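Local coordinates for mRNA-binding protein PUF3 (Saccharomyces cerevisiae, PDB 3K49) that binds mRNAs for mitochondrial proteins, localises them near mitochondria, and promotes deadenylation and decay of COX17 mRNA, at residues K156-I161 with C187-R192; D139-M144 with L166-S171. All coordinates share one frame; numbering follows the deposited sequence.

Interaction 1: residues K156-I161 with C187-R192; sequences KAIETI and CRVIQR. With nucleotides of chain B.
E159 and R192 form a salt bridge between two neighbouring, nearly parallel helices. R192 NE donates to E159 OE2 at 2.6 Å, and the bond is fairly straight at 166°. The oxygen lies at the guanidinium edge, in its plane. R192 reaches OE2 on the anti side, tilted out of the carboxylate plane, and the two flat groups are turned 61° apart. R192 NH2 adds only a weak bond to the same oxygen. The R192 chain bends at chi2 (-73°), while E159 stays extended beyond CG, and this brings the two groups together. Beside the charged pair, I158 CG2 packs on R192 CB at 4.0 Å. I158 CD1 reaches V189 CG1 at 4.3 Å.

The other helix also faces the RNA. R188 lies between two bases of chain B: N1 of adenosine 7 sits over the centre of one guanidinium face, and C6 of adenosine 6 lies over the opposite face, nearer the rim. R188 NH1 comes 3.3 Å from C6 of adenosine 6. With an alanine here the layer between the two bases is gone, and both are likely to be freer to shift. Q191 NE2 donates to N1 of adenosine 6 at 3.3 Å, and C187 SG lies 3.6 Å from its C2. C187 and Q191 meet the edge of this base while R188 stacks between the two, consistent with base recognition by Pumilio repeats.

K156 pairs with E123 on helix 114-124. I158 also touches L193 and F196 further along helix 186-196. Helix 150-160 of Pumilio repeat 4 thus lies beside helix 186-196 of repeat 5; the axes of segments 156-160 and 187-192 approach to 10.3 Å.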
loop_
_atom_site.group_PDB
_atom_site.type_symbol
_atom_site.label_atom_id
_atom_site.label_comp_id
_atom_site.label_asym_id
_atom_site.label_seq_id
_atom_site.Cartn_x
_atom_site.Cartn_y
_atom_site.Cartn_z
ATOM N N LYS A 156 -11.099 1.198 0.972
ATOM C CA LYS A 156 -11.769 2.449 0.683
ATOM C C LYS A 156 -12.745 2.817 1.807
ATOM O O LYS A 156 -12.793 3.972 2.267
ATOM C CB LYS A 156 -12.493 2.348 -0.665
ATOM C CG LYS A 156 -13.130 3.658 -1.122
ATOM C CD LYS A 156 -12.123 4.808 -1.185
ATOM C CE LYS A 156 -11.164 4.601 -2.336
ATOM N NZ LYS A 156 -10.428 5.833 -2.686
ATOM N N ALA A 157 -13.522 1.830 2.246
ATOM C CA ALA A 157 -14.436 2.028 3.370
ATOM C C ALA A 157 -13.689 2.475 4.638
ATOM O O ALA A 157 -14.114 3.403 5.344
ATOM C CB ALA A 157 -15.252 0.788 3.631
ATOM N N ILE A 158 -12.561 1.843 4.925
ATOM C CA ILE A 158 -11.772 2.276 6.088
ATOM C C ILE A 158 -11.244 3.719 5.953
ATOM O O ILE A 158 -11.156 4.452 6.936
ATOM C CB ILE A 158 -10.596 1.315 6.374
ATOM C CG1 ILE A 158 -11.125 -0.065 6.757
ATOM C CG2 ILE A 158 -9.706 1.872 7.470
ATOM C CD1 ILE A 158 -10.144 -1.138 6.582
ATOM N N GLU A 159 -10.907 4.118 4.729
ATOM C CA GLU A 159 -10.380 5.451 4.462
ATOM C C GLU A 159 -11.446 6.542 4.523
ATOM O O GLU A 159 -11.145 7.689 4.876
ATOM C CB GLU A 159 -9.685 5.478 3.096
ATOM C CG GLU A 159 -8.392 4.691 3.073
ATOM C CD GLU A 159 -7.968 4.318 1.678
ATOM O OE1 GLU A 159 -8.454 4.970 0.724
ATOM O OE2 GLU A 159 -7.162 3.369 1.538
ATOM N N THR A 160 -12.683 6.188 4.184
ATOM C CA THR A 160 -13.754 7.184 4.035
ATOM C C THR A 160 -14.739 7.232 5.209
ATOM O O THR A 160 -15.509 8.190 5.335
ATOM C CB THR A 160 -14.569 6.965 2.724
ATOM O OG1 THR A 160 -15.232 5.687 2.768
ATOM C CG2 THR A 160 -13.663 7.038 1.480
ATOM N N ILE A 161 -14.735 6.202 6.057
ATOM C CA ILE A 161 -15.701 6.140 7.156
ATOM C C ILE A 161 -14.985 6.031 8.494
ATOM O O ILE A 161 -14.015 5.288 8.609
ATOM C CB ILE A 161 -16.691 4.964 6.993
ATOM C CG1 ILE A 161 -17.384 5.029 5.638
ATOM C CG2 ILE A 161 -17.724 4.971 8.113
ATOM C CD1 ILE A 161 -18.081 3.729 5.230
ATOM N N CYS A 187 -2.585 -7.815 4.350
ATOM C CA CYS A 187 -1.602 -6.936 4.952
ATOM C C CYS A 187 -1.907 -5.465 4.644
ATOM O O CYS A 187 -1.603 -4.572 5.442
ATOM C CB CYS A 187 -0.169 -7.331 4.573
ATOM S SG CYS A 187 0.305 -7.144 2.858
ATOM N N ARG A 188 -2.522 -5.221 3.496
ATOM C CA ARG A 188 -2.982 -3.881 3.139
ATOM C C ARG A 188 -4.084 -3.414 4.089
ATOM O O ARG A 188 -4.038 -2.299 4.621
ATOM C CB ARG A 188 -3.487 -3.857 1.690
ATOM C CG ARG A 188 -2.400 -4.173 0.680
ATOM C CD ARG A 188 -1.320 -3.066 0.591
ATOM N NE ARG A 188 -0.548 -3.242 -0.635
ATOM C CZ ARG A 188 0.327 -2.371 -1.130
ATOM N NH1 ARG A 188 0.576 -1.233 -0.501
ATOM N NH2 ARG A 188 0.954 -2.646 -2.272
ATOM N N VAL A 189 -5.082 -4.271 4.287
ATOM C CA VAL A 189 -6.164 -3.983 5.221
ATOM C C VAL A 189 -5.619 -3.759 6.626
ATOM O O VAL A 189 -5.961 -2.771 7.278
ATOM C CB VAL A 189 -7.217 -5.101 5.229
ATOM C CG1 VAL A 189 -8.196 -4.910 6.360
ATOM C CG2 VAL A 189 -7.941 -5.134 3.898
ATOM N N ILE A 190 -4.752 -4.659 7.077
ATOM C CA ILE A 190 -4.145 -4.532 8.387
ATOM C C ILE A 190 -3.444 -3.175 8.498
ATOM O O ILE A 190 -3.614 -2.452 9.477
ATOM C CB ILE A 190 -3.142 -5.675 8.665
ATOM C CG1 ILE A 190 -3.874 -7.017 8.748
ATOM C CG2 ILE A 190 -2.343 -5.380 9.933
ATOM C CD1 ILE A 190 -5.130 -6.947 9.584
ATOM N N GLN A 191 -2.665 -2.829 7.483
ATOM C CA GLN A 191 -2.011 -1.537 7.469
ATOM C C GLN A 191 -3.018 -0.373 7.586
ATOM O O GLN A 191 -2.738 0.630 8.252
ATOM C CB GLN A 191 -1.109 -1.412 6.235
ATOM C CG GLN A 191 0.133 -2.305 6.338
ATOM C CD GLN A 191 1.021 -2.292 5.097
ATOM O OE1 GLN A 191 1.546 -1.254 4.691
ATOM N NE2 GLN A 191 1.216 -3.467 4.509
ATOM N N ARG A 192 -4.193 -0.510 6.970
ATOM C CA ARG A 192 -5.192 0.551 7.070
ATOM C C ARG A 192 -5.840 0.555 8.447
ATOM O O ARG A 192 -6.072 1.623 9.023
ATOM C CB ARG A 192 -6.260 0.448 5.971
ATOM C CG ARG A 192 -5.765 0.863 4.614
ATOM C CD ARG A 192 -5.598 2.360 4.564
ATOM N NE ARG A 192 -5.258 2.824 3.219
ATOM C CZ ARG A 192 -4.032 3.169 2.832
ATOM N NH1 ARG A 192 -3.024 3.103 3.690
ATOM N NH2 ARG A 192 -3.812 3.579 1.588
ATOM P P A B 6 7.508 -6.111 -5.844
ATOM O OP1 A B 6 7.323 -6.550 -7.248
ATOM O OP2 A B 6 7.919 -4.710 -5.566
ATOM O "O5'" A B 6 6.144 -6.374 -5.058
ATOM C "C5'" A B 6 5.655 -7.693 -4.881
ATOM C "C4'" A B 6 4.388 -7.675 -4.042
ATOM O "O4'" A B 6 4.658 -7.123 -2.726
ATOM C "C3'" A B 6 3.244 -6.797 -4.541
ATOM O "O3'" A B 6 2.545 -7.434 -5.609
ATOM C "C2'" A B 6 2.384 -6.689 -3.284
ATOM O "O2'" A B 6 1.609 -7.848 -3.051
ATOM C "C1'" A B 6 3.444 -6.597 -2.197
ATOM N N9 A B 6 3.699 -5.243 -1.719
ATOM C C8 A B 6 4.486 -4.275 -2.295
ATOM N N7 A B 6 4.540 -3.159 -1.604
ATOM C C5 A B 6 3.727 -3.415 -0.503
ATOM C C6 A B 6 3.375 -2.629 0.618
ATOM N N6 A B 6 3.809 -1.376 0.800
ATOM N N1 A B 6 2.559 -3.177 1.539
ATOM C C2 A B 6 2.121 -4.431 1.334
ATOM N N3 A B 6 2.375 -5.265 0.320
ATOM C C4 A B 6 3.197 -4.687 -0.569
ATOM P P A B 7 1.808 -6.547 -6.727
ATOM O OP1 A B 7 1.597 -7.404 -7.919
ATOM O OP2 A B 7 2.556 -5.275 -6.861
ATOM O "O5'" A B 7 0.374 -6.250 -6.084
ATOM C "C5'" A B 7 -0.327 -7.308 -5.453
ATOM C "C4'" A B 7 -1.827 -7.059 -5.438
ATOM O "O4'" A B 7 -2.166 -6.160 -4.356
ATOM C "C3'" A B 7 -2.531 -6.501 -6.677
ATOM O "O3'" A B 7 -3.730 -7.249 -6.838
ATOM C "C2'" A B 7 -2.953 -5.110 -6.205
ATOM O "O2'" A B 7 -4.098 -4.569 -6.866
ATOM C "C1'" A B 7 -3.301 -5.448 -4.761
ATOM N N9 A B 7 -3.539 -4.347 -3.836
ATOM C C8 A B 7 -4.545 -4.296 -2.910
ATOM N N7 A B 7 -4.559 -3.192 -2.204
ATOM C C5 A B 7 -3.486 -2.474 -2.698
ATOM C C6 A B 7 -2.973 -1.217 -2.360
ATOM N N6 A B 7 -3.488 -0.462 -1.391
ATOM N N1 A B 7 -1.896 -0.775 -3.051
ATOM C C2 A B 7 -1.366 -1.565 -4.007
ATOM N N3 A B 7 -1.753 -2.779 -4.400
ATOM C C4 A B 7 -2.835 -3.173 -3.700
#

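Interaction 2: residues D139-M144 with L166-S171; sequences DSVLQM and LPFILS
V141 faces F168 and I169 with its two methyl groups. Its CB points toward the 166-171 segment, and the branches divide the work. CG1 is placed anti to the backbone N (chi1 173°). V141 CG1 lies 4.2 Å from I169 O and 4.5 Å from the side-chain methyl I169 CG2. CG2 turns to the neighbouring residue. V141 CG2 rests 3.9 Å from F168 O and 4.1 Å from F168 CD1.

CG2 meets the F168 ring at its edge, close to the ring plane, and does not lie over a face. The V141 and F168 side chains cross at about a right angle. F168 holds CG between its backbone N and carbonyl carbon (chi1 52°), which brings CD1 within reach of the valine. No hydrogen bond links the two segments. The contact is apolar, with 123 Å² buried in total. V141 and I169 are the closest pair in the backbone register, with CA atoms 6.4 Å apart.

Both segments belong to Pumilio repeat 4. V141 is the first residue of helix 141-146, and S140 before it bonds through OG to K106 of helix 105-110. F168 also touches S138. I169 packs on I158 of helix 150-160, and L170 reaches helix 199-207. The contact therefore joins helix 141-146 to helix 167-173, with helix 150-160 lying between them in the chain.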
loop_
_atom_site.group_PDB
_atom_site.type_symbol
_atom_site.label_atom_id
_atom_site.label_comp_id
_atom_site.label_asym_id
_atom_site.label_seq_id
_atom_site.Cartn_x
_atom_site.Cartn_y
_atom_site.Cartn_z
ATOM N N ASP A 139 -21.309 -8.989 7.192
ATOM C CA ASP A 139 -21.156 -10.412 7.459
ATOM C C ASP A 139 -20.259 -11.099 6.452
ATOM O O ASP A 139 -20.189 -12.333 6.418
ATOM C CB ASP A 139 -22.512 -11.102 7.417
ATOM C CG ASP A 139 -23.456 -10.566 8.448
ATOM O OD1 ASP A 139 -23.256 -10.857 9.649
ATOM O OD2 ASP A 139 -24.393 -9.847 8.050
ATOM N N SER A 140 -19.576 -10.308 5.633
ATOM C CA SER A 140 -18.823 -10.862 4.510
ATOM C C SER A 140 -17.425 -10.292 4.479
ATOM O O SER A 140 -16.723 -10.391 3.469
ATOM C CB SER A 140 -19.531 -10.561 3.190
ATOM O OG SER A 140 -20.899 -10.902 3.254
ATOM N N VAL A 141 -17.023 -9.708 5.602
ATOM C CA VAL A 141 -15.751 -9.013 5.698
ATOM C C VAL A 141 -14.560 -9.867 5.297
ATOM O O VAL A 141 -13.824 -9.488 4.380
ATOM C CB VAL A 141 -15.548 -8.422 7.084
ATOM C CG1 VAL A 141 -14.152 -7.846 7.202
ATOM C CG2 VAL A 141 -16.606 -7.351 7.329
ATOM N N LEU A 142 -14.375 -11.009 5.964
ATOM C CA LEU A 142 -13.303 -11.951 5.591
ATOM C C LEU A 142 -13.352 -12.313 4.102
ATOM O O LEU A 142 -12.326 -12.290 3.410
ATOM C CB LEU A 142 -13.322 -13.232 6.451
ATOM C CG LEU A 142 -12.721 -13.143 7.856
ATOM C CD1 LEU A 142 -12.977 -14.427 8.613
ATOM C CD2 LEU A 142 -11.230 -12.834 7.794
ATOM N N GLN A 143 -14.541 -12.652 3.609
ATOM C CA GLN A 143 -14.682 -12.912 2.188
ATOM C C GLN A 143 -14.257 -11.702 1.350
ATOM O O GLN A 143 -13.598 -11.864 0.321
ATOM C CB GLN A 143 -16.105 -13.343 1.836
ATOM C CG GLN A 143 -16.278 -13.578 0.344
ATOM C CD GLN A 143 -17.717 -13.779 -0.057
ATOM O OE1 GLN A 143 -18.619 -13.754 0.785
ATOM N NE2 GLN A 143 -17.946 -13.985 -1.353
ATOM N N MET A 144 -14.612 -10.498 1.798
ATOM C CA MET A 144 -14.288 -9.286 1.040
ATOM C C MET A 144 -12.777 -9.050 0.953
ATOM O O MET A 144 -12.258 -8.696 -0.112
ATOM C CB MET A 144 -14.961 -8.050 1.645
ATOM C CG MET A 144 -16.482 -8.051 1.634
ATOM S SD MET A 144 -17.146 -7.988 -0.032
ATOM C CE MET A 144 -17.785 -9.652 -0.216
ATOM N N LEU A 166 -17.547 1.459 12.101
ATOM C CA LEU A 166 -17.216 0.180 11.472
ATOM C C LEU A 166 -16.744 -0.925 12.433
ATOM O O LEU A 166 -15.715 -1.561 12.178
ATOM C CB LEU A 166 -16.100 0.397 10.453
ATOM C CG LEU A 166 -16.337 1.218 9.196
ATOM C CD1 LEU A 166 -14.992 1.405 8.495
ATOM C CD2 LEU A 166 -17.336 0.519 8.295
ATOM N N PRO A 167 -17.491 -1.184 13.520
ATOM C CA PRO A 167 -16.984 -2.133 14.530
ATOM C C PRO A 167 -16.851 -3.534 13.963
ATOM O O PRO A 167 -15.965 -4.292 14.359
ATOM C CB PRO A 167 -18.075 -2.135 15.607
ATOM C CG PRO A 167 -18.980 -0.969 15.273
ATOM C CD PRO A 167 -18.869 -0.754 13.800
ATOM N N PHE A 168 -17.733 -3.856 13.023
ATOM C CA PHE A 168 -17.844 -5.201 12.463
ATOM C C PHE A 168 -16.644 -5.625 11.619
ATOM O O PHE A 168 -16.546 -6.780 11.203
ATOM C CB PHE A 168 -19.114 -5.304 11.621
ATOM C CG PHE A 168 -19.239 -4.227 10.596
ATOM C CD1 PHE A 168 -18.694 -4.387 9.337
ATOM C CD2 PHE A 168 -19.896 -3.043 10.897
ATOM C CE1 PHE A 168 -18.806 -3.385 8.386
ATOM C CE2 PHE A 168 -20.020 -2.030 9.952
ATOM C CZ PHE A 168 -19.474 -2.197 8.693
ATOM N N ILE A 169 -15.737 -4.696 11.347
ATOM C CA ILE A 169 -14.555 -5.053 10.579
ATOM C C ILE A 169 -13.596 -5.844 11.469
ATOM O O ILE A 169 -13.364 -7.032 11.246
ATOM C CB ILE A 169 -13.859 -3.828 9.954
ATOM C CG1 ILE A 169 -14.748 -3.218 8.872
ATOM C CG2 ILE A 169 -12.534 -4.253 9.329
ATOM C CD1 ILE A 169 -14.044 -2.203 8.003
ATOM N N LEU A 170 -13.070 -5.193 12.500
ATOM C CA LEU A 170 -12.136 -5.857 13.407
ATOM C C LEU A 170 -12.771 -7.038 14.138
ATOM O O LEU A 170 -12.146 -8.088 14.295
ATOM C CB LEU A 170 -11.544 -4.872 14.417
ATOM C CG LEU A 170 -10.206 -5.358 14.953
ATOM C CD1 LEU A 170 -9.258 -5.556 13.792
ATOM C CD2 LEU A 170 -9.638 -4.382 15.943
ATOM N N SER A 171 -14.017 -6.872 14.568
ATOM C CA SER A 171 -14.701 -7.926 15.299
ATOM C C SER A 171 -14.791 -9.189 14.457
ATOM O O SER A 171 -14.914 -10.285 14.995
ATOM C CB SER A 171 -16.092 -7.468 15.733
ATOM O OG SER A 171 -17.041 -7.646 14.695
#

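Interactions 1 and 2 lie about 12 Å apart, centre to centre. Helix 150-160 carries one side of interaction 1 and lies in the chain between the two helices of interaction 2. Interaction 1 uses its C-terminal half to reach the next repeat. Interaction 2 joins the helices before and after it, through segments of repeat 4. The two meet directly: I158 CG1 lies 3.8 Å from I169 CD1, and L166 CD1 lies 3.8 Å from A157 O. I158 therefore packs both across to helix 186-196 and back to helix 167-173. Only interaction 1 includes residues that touch the RNA. Interaction 2 comes no nearer than about 9 Å to the bound RNA, measured between nearest atoms.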